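Local coordinates for protein collectin placenta 1 (Mus musculus, PDB 2OX9) that binds the leukocyte cell-surface glycan Lewis(x) through a calcium-dependent C-type lectin carbohydrate-recognition domain of a scavenger receptor, at residues Q49-I52 and K53-V57; C16-F19 and S20-E24. One frame throughout, in Å; residues are numbered along the deposited sequence.

Contact 1 (Q49-I52 and K53-V57); sequences QQWI and KKHTV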
loop_
_atom_site.group_PDB
_atom_site.type_symbol
_atom_site.label_atom_id
_atom_site.label_comp_id
_atom_site.label_asym_id
_atom_site.label_seq_id
_atom_site.Cartn_x
_atom_site.Cartn_y
_atom_site.Cartn_z
ATOM N N GLN A 49 7.829 -6.187 5.652
ATOM C CA GLN A 49 6.470 -6.714 5.527
ATOM C C GLN A 49 5.944 -7.216 6.866
ATOM O O GLN A 49 4.798 -6.957 7.228
ATOM C CB GLN A 49 6.441 -7.874 4.516
ATOM C CG GLN A 49 5.137 -8.655 4.490
ATOM C CD GLN A 49 3.952 -7.807 4.082
ATOM O OE1 GLN A 49 4.007 -7.066 3.097
ATOM N NE2 GLN A 49 2.863 -7.922 4.830
ATOM N N GLN A 50 6.784 -7.958 7.579
ATOM C CA GLN A 50 6.419 -8.510 8.873
ATOM C C GLN A 50 6.154 -7.411 9.895
ATOM O O GLN A 50 5.191 -7.489 10.664
ATOM C CB GLN A 50 7.531 -9.416 9.394
ATOM C CG GLN A 50 7.178 -10.902 9.431
ATOM C CD GLN A 50 5.918 -11.196 10.235
ATOM O OE1 GLN A 50 5.795 -10.799 11.397
ATOM N NE2 GLN A 50 4.972 -11.898 9.616
ATOM N N TRP A 51 7.022 -6.407 9.914
ATOM C CA TRP A 51 6.885 -5.288 10.845
ATOM C C TRP A 51 5.589 -4.540 10.530
ATOM O O TRP A 51 4.873 -4.107 11.432
ATOM C CB TRP A 51 8.076 -4.339 10.700
ATOM C CG TRP A 51 8.086 -3.219 11.688
ATOM C CD1 TRP A 51 8.499 -3.271 12.986
ATOM C CD2 TRP A 51 7.629 -1.885 11.465
ATOM N NE1 TRP A 51 8.329 -2.048 13.591
ATOM C CE2 TRP A 51 7.790 -1.178 12.679
ATOM C CE3 TRP A 51 7.092 -1.216 10.357
ATOM C CZ2 TRP A 51 7.433 0.162 12.817
ATOM C CZ3 TRP A 51 6.734 0.124 10.497
ATOM C CH2 TRP A 51 6.906 0.796 11.715
ATOM N N ILE A 52 5.289 -4.387 9.242
ATOM C CA ILE A 52 4.072 -3.694 8.843
ATOM C C ILE A 52 2.844 -4.506 9.235
ATOM O O ILE A 52 1.840 -3.948 9.696
ATOM C CB ILE A 52 4.051 -3.426 7.320
ATOM C CG1 ILE A 52 4.993 -2.268 6.993
ATOM C CG2 ILE A 52 2.632 -3.091 6.852
ATOM C CD1 ILE A 52 5.107 -1.974 5.499
ATOM N N LYS A 53 2.943 -5.825 9.066
ATOM C CA LYS A 53 1.849 -6.733 9.387
ATOM C C LYS A 53 1.355 -6.574 10.827
ATOM O O LYS A 53 0.153 -6.544 11.085
ATOM C CB LYS A 53 2.293 -8.185 9.163
ATOM C CG LYS A 53 1.249 -9.216 9.557
ATOM C CD LYS A 53 1.863 -10.589 9.709
ATOM C CE LYS A 53 0.874 -11.561 10.323
ATOM N NZ LYS A 53 1.445 -12.926 10.414
ATOM N N LYS A 54 2.278 -6.458 11.769
ATOM C CA LYS A 54 1.875 -6.338 13.164
ATOM C C LYS A 54 1.234 -5.002 13.537
ATOM O O LYS A 54 0.591 -4.888 14.584
ATOM C CB LYS A 54 3.064 -6.659 14.066
ATOM C CG LYS A 54 3.377 -8.156 14.089
ATOM C CD LYS A 54 4.825 -8.414 14.417
ATOM C CE LYS A 54 5.166 -9.889 14.314
ATOM N NZ LYS A 54 6.649 -10.095 14.305
ATOM N N HIS A 55 1.403 -4.000 12.681
ATOM C CA HIS A 55 0.808 -2.690 12.917
ATOM C C HIS A 55 -0.506 -2.502 12.160
ATOM O O HIS A 55 -1.126 -1.437 12.239
ATOM C CB HIS A 55 1.754 -1.573 12.488
ATOM C CG HIS A 55 2.836 -1.290 13.474
ATOM N ND1 HIS A 55 4.061 -1.915 13.433
ATOM C CD2 HIS A 55 2.864 -0.472 14.552
ATOM C CE1 HIS A 55 4.800 -1.494 14.445
ATOM N NE2 HIS A 55 4.096 -0.618 15.138
ATOM N N THR A 56 -0.926 -3.520 11.418
ATOM C CA THR A 56 -2.147 -3.399 10.649
ATOM C C THR A 56 -3.172 -4.509 10.855
ATOM O O THR A 56 -4.068 -4.665 10.037
ATOM C CB THR A 56 -1.848 -3.272 9.117
ATOM O OG1 THR A 56 -1.002 -4.342 8.683
ATOM C CG2 THR A 56 -1.169 -1.954 8.814
ATOM N N VAL A 57 -3.059 -5.277 11.934
ATOM C CA VAL A 57 -4.058 -6.312 12.157
ATOM C C VAL A 57 -5.385 -5.594 12.413
ATOM O O VAL A 57 -5.428 -4.552 13.061
ATOM C CB VAL A 57 -3.668 -7.262 13.337
ATOM C CG1 VAL A 57 -2.624 -6.613 14.214
ATOM C CG2 VAL A 57 -4.896 -7.636 14.149
#

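Contact 2 (C16-F19 and S20-E24); sequences CYYF and SLEKE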
loop_
_atom_site.group_PDB
_atom_site.type_symbol
_atom_site.label_atom_id
_atom_site.label_comp_id
_atom_site.label_asym_id
_atom_site.label_seq_id
_atom_site.Cartn_x
_atom_site.Cartn_y
_atom_site.Cartn_z
ATOM N N CYS A 16 10.244 6.143 8.653
ATOM C CA CYS A 16 9.109 6.469 9.507
ATOM C C CYS A 16 7.837 6.130 8.755
ATOM O O CYS A 16 7.703 6.450 7.572
ATOM C CB CYS A 16 9.097 7.952 9.860
ATOM S SG CYS A 16 10.553 8.476 10.806
ATOM N N TYR A 17 6.898 5.504 9.456
ATOM C CA TYR A 17 5.647 5.099 8.842
ATOM C C TYR A 17 4.450 5.642 9.584
ATOM O O TYR A 17 4.478 5.795 10.810
ATOM C CB TYR A 17 5.537 3.573 8.813
ATOM C CG TYR A 17 6.703 2.876 8.152
ATOM C CD1 TYR A 17 7.941 2.801 8.782
ATOM C CD2 TYR A 17 6.566 2.289 6.896
ATOM C CE1 TYR A 17 9.017 2.156 8.181
ATOM C CE2 TYR A 17 7.634 1.638 6.285
ATOM C CZ TYR A 17 8.858 1.576 6.936
ATOM O OH TYR A 17 9.913 0.925 6.343
ATOM N N TYR A 18 3.400 5.921 8.822
ATOM C CA TYR A 18 2.157 6.426 9.369
ATOM C C TYR A 18 1.040 5.455 8.993
ATOM O O TYR A 18 0.734 5.270 7.812
ATOM C CB TYR A 18 1.852 7.818 8.802
ATOM C CG TYR A 18 0.513 8.366 9.252
ATOM C CD1 TYR A 18 0.276 8.652 10.596
ATOM C CD2 TYR A 18 -0.525 8.573 8.341
ATOM C CE1 TYR A 18 -0.961 9.126 11.024
ATOM C CE2 TYR A 18 -1.770 9.050 8.760
ATOM C CZ TYR A 18 -1.979 9.323 10.102
ATOM O OH TYR A 18 -3.204 9.798 10.534
ATOM N N PHE A 19 0.449 4.822 10.000
ATOM C CA PHE A 19 -0.645 3.888 9.773
ATOM C C PHE A 19 -1.923 4.688 10.010
ATOM O O PHE A 19 -2.336 4.921 11.144
ATOM C CB PHE A 19 -0.511 2.704 10.729
ATOM C CG PHE A 19 0.752 1.924 10.529
ATOM C CD1 PHE A 19 1.923 2.284 11.194
ATOM C CD2 PHE A 19 0.784 0.853 9.649
ATOM C CE1 PHE A 19 3.108 1.590 10.985
ATOM C CE2 PHE A 19 1.962 0.145 9.429
ATOM C CZ PHE A 19 3.133 0.518 10.101
ATOM N N SER A 20 -2.519 5.129 8.908
ATOM C CA SER A 20 -3.696 5.983 8.922
ATOM C C SER A 20 -4.939 5.559 9.684
ATOM O O SER A 20 -5.240 4.379 9.841
ATOM C CB SER A 20 -4.124 6.289 7.488
ATOM O OG SER A 20 -5.016 5.296 7.016
ATOM N N LEU A 21 -5.648 6.574 10.164
ATOM C CA LEU A 21 -6.916 6.392 10.837
ATOM C C LEU A 21 -7.885 6.905 9.781
ATOM O O LEU A 21 -9.093 6.677 9.853
ATOM C CB LEU A 21 -6.999 7.247 12.096
ATOM C CG LEU A 21 -6.089 6.792 13.238
ATOM C CD1 LEU A 21 -6.383 7.632 14.476
ATOM C CD2 LEU A 21 -6.326 5.318 13.530
ATOM N N GLU A 22 -7.323 7.595 8.789
ATOM C CA GLU A 22 -8.105 8.142 7.690
ATOM C C GLU A 22 -8.406 7.023 6.699
ATOM O O GLU A 22 -7.585 6.126 6.505
ATOM C CB GLU A 22 -7.332 9.258 6.969
ATOM C CG GLU A 22 -7.105 10.545 7.775
ATOM C CD GLU A 22 -5.876 10.488 8.672
ATOM O OE1 GLU A 22 -5.272 9.400 8.805
ATOM O OE2 GLU A 22 -5.513 11.539 9.249
ATOM N N LYS A 23 -9.585 7.078 6.086
ATOM C CA LYS A 23 -10.002 6.090 5.087
ATOM C C LYS A 23 -10.262 6.873 3.802
ATOM O O LYS A 23 -11.061 7.814 3.807
ATOM C CB LYS A 23 -11.287 5.379 5.530
ATOM C CG LYS A 23 -11.205 4.676 6.888
ATOM C CD LYS A 23 -12.446 3.815 7.135
ATOM C CE LYS A 23 -12.524 3.307 8.572
ATOM N NZ LYS A 23 -11.336 2.499 8.976
ATOM N N GLU A 24 -9.601 6.497 2.706
ATOM C CA GLU A 24 -9.756 7.218 1.436
ATOM C C GLU A 24 -9.566 6.336 0.194
ATOM O O GLU A 24 -9.053 5.221 0.287
ATOM C CB GLU A 24 -8.730 8.350 1.368
ATOM C CG GLU A 24 -8.654 9.245 2.597
ATOM C CD GLU A 24 -9.796 10.237 2.680
ATOM O OE1 GLU A 24 -9.994 10.997 1.709
ATOM O OE2 GLU A 24 -10.487 10.267 3.719
#

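Contact 1 (Q49-I52 and K53-V57)
His55, which follows helix 46-54 in the chain, folds its imidazole back onto Trp51. Its CB lies 3.7 Å from the O of Ile52, the same oxygen that takes the backbone N-H of His55. Because CG stands beside the backbone N (chi1 -79°), the ring swings toward the preceding turn. There ND1 donates a nearly straight bond (175°) to Trp51 O at 3.1 Å, with the acceptor in the imidazole plane; this fixes the ring's rotation and gives the ND1 proton a partner. Farther round, CE1 sits over one face of the indole near its rim, 3.5 Å from Trp51 CE2, and NE2 at the far side of the imidazole is 4.1 Å from Trp51 CZ2. The two ring planes meet obliquely, at 46°, neither stacked nor edge to face.

On another side of the helix the bent chain of Gln50 brings OE1 to a weak bond with Lys54 NZ at 3.1 Å, while its NE2 runs alongside Lys53 CD at 3.4 Å. The backbone still follows the helical pattern at Lys53 N, which donates to Gln49 O.

The segment rests on the sheet: Trp51 stacks on Phe12 of strand 10-12, whereas Ile52 and Thr56 pack against Ile127 of strand 125-131.

Contact 2 (C16-F19 and S20-E24)
Tyr18 and Ser20 meet where strand 15-19 of the C-type lectin fold runs out into the loop that leads to helix 26-35. The strand is an inner one, paired antiparallel with strands 10-12 and 125-131, and the chain beyond it turns so that Ser20 passes over one face of the Tyr18 ring. Tyr18 has CG anti to its own nitrogen (chi1 176°), which lays the ring along the outgoing chain. Atom CE2 of Tyr18 is then 3.6 Å from Ser20 CA and 3.8 Å from Ser20 CB, and Ser20 N stands over the same ring, offset toward its rim.

Ser20 is buried, and its hydroxyl is turned away from the tyrosine: OG donates to Glu22 O at 2.7 Å, in the carbonyl plane and on a lone pair. OG is also hydrogen-bonded to Phe126 N, so the start of the loop is tied to strand 125-131 as well as to itself. Phe19, the next largest contributor, meets the loop through its CB, 3.6 Å from Ser20 N, while its ring leads off to stack with His55.

Glu22 closes the arrangement from beyond the phenol. Its chain, bent at chi2 (85°), brings the carboxylate back to the phenol hydroxyl; the two side chains cross at about a right angle, with the carboxylate and ring planes 60° apart. OE1 thereby accepts from two donors, a side chain from the strand and a main-chain N-H from the loop. Leu21 N reaches it at 3.2 Å from above the carboxylate plane, whereas Tyr18 OH donates at 2.7 Å to the syn lone pair of Glu22 OE1.

Contact 2 comes first along the chain, at the end of strand 15-19, and contact 1 follows at the end of helix 46-54, with helix 26-35 and strand 39-40 between them. Their centres are 13 Å apart, yet their side chains touch. Trp51 CZ3 lies 3.4 Å from Tyr17 CD1, and the Phe19 ring packs against Trp51 and Thr56, whose CG2 is 3.5 Å from Phe19 CD2. The helix end is thus seated on one side of the strand, and both contacts also lean on strand 125-131. Tyr17 OH bonds to Glu48, a ligand of one calcium ion, whereas the glycan is bound at a different part of the domain, consistent with a place for both contacts in its scaffold.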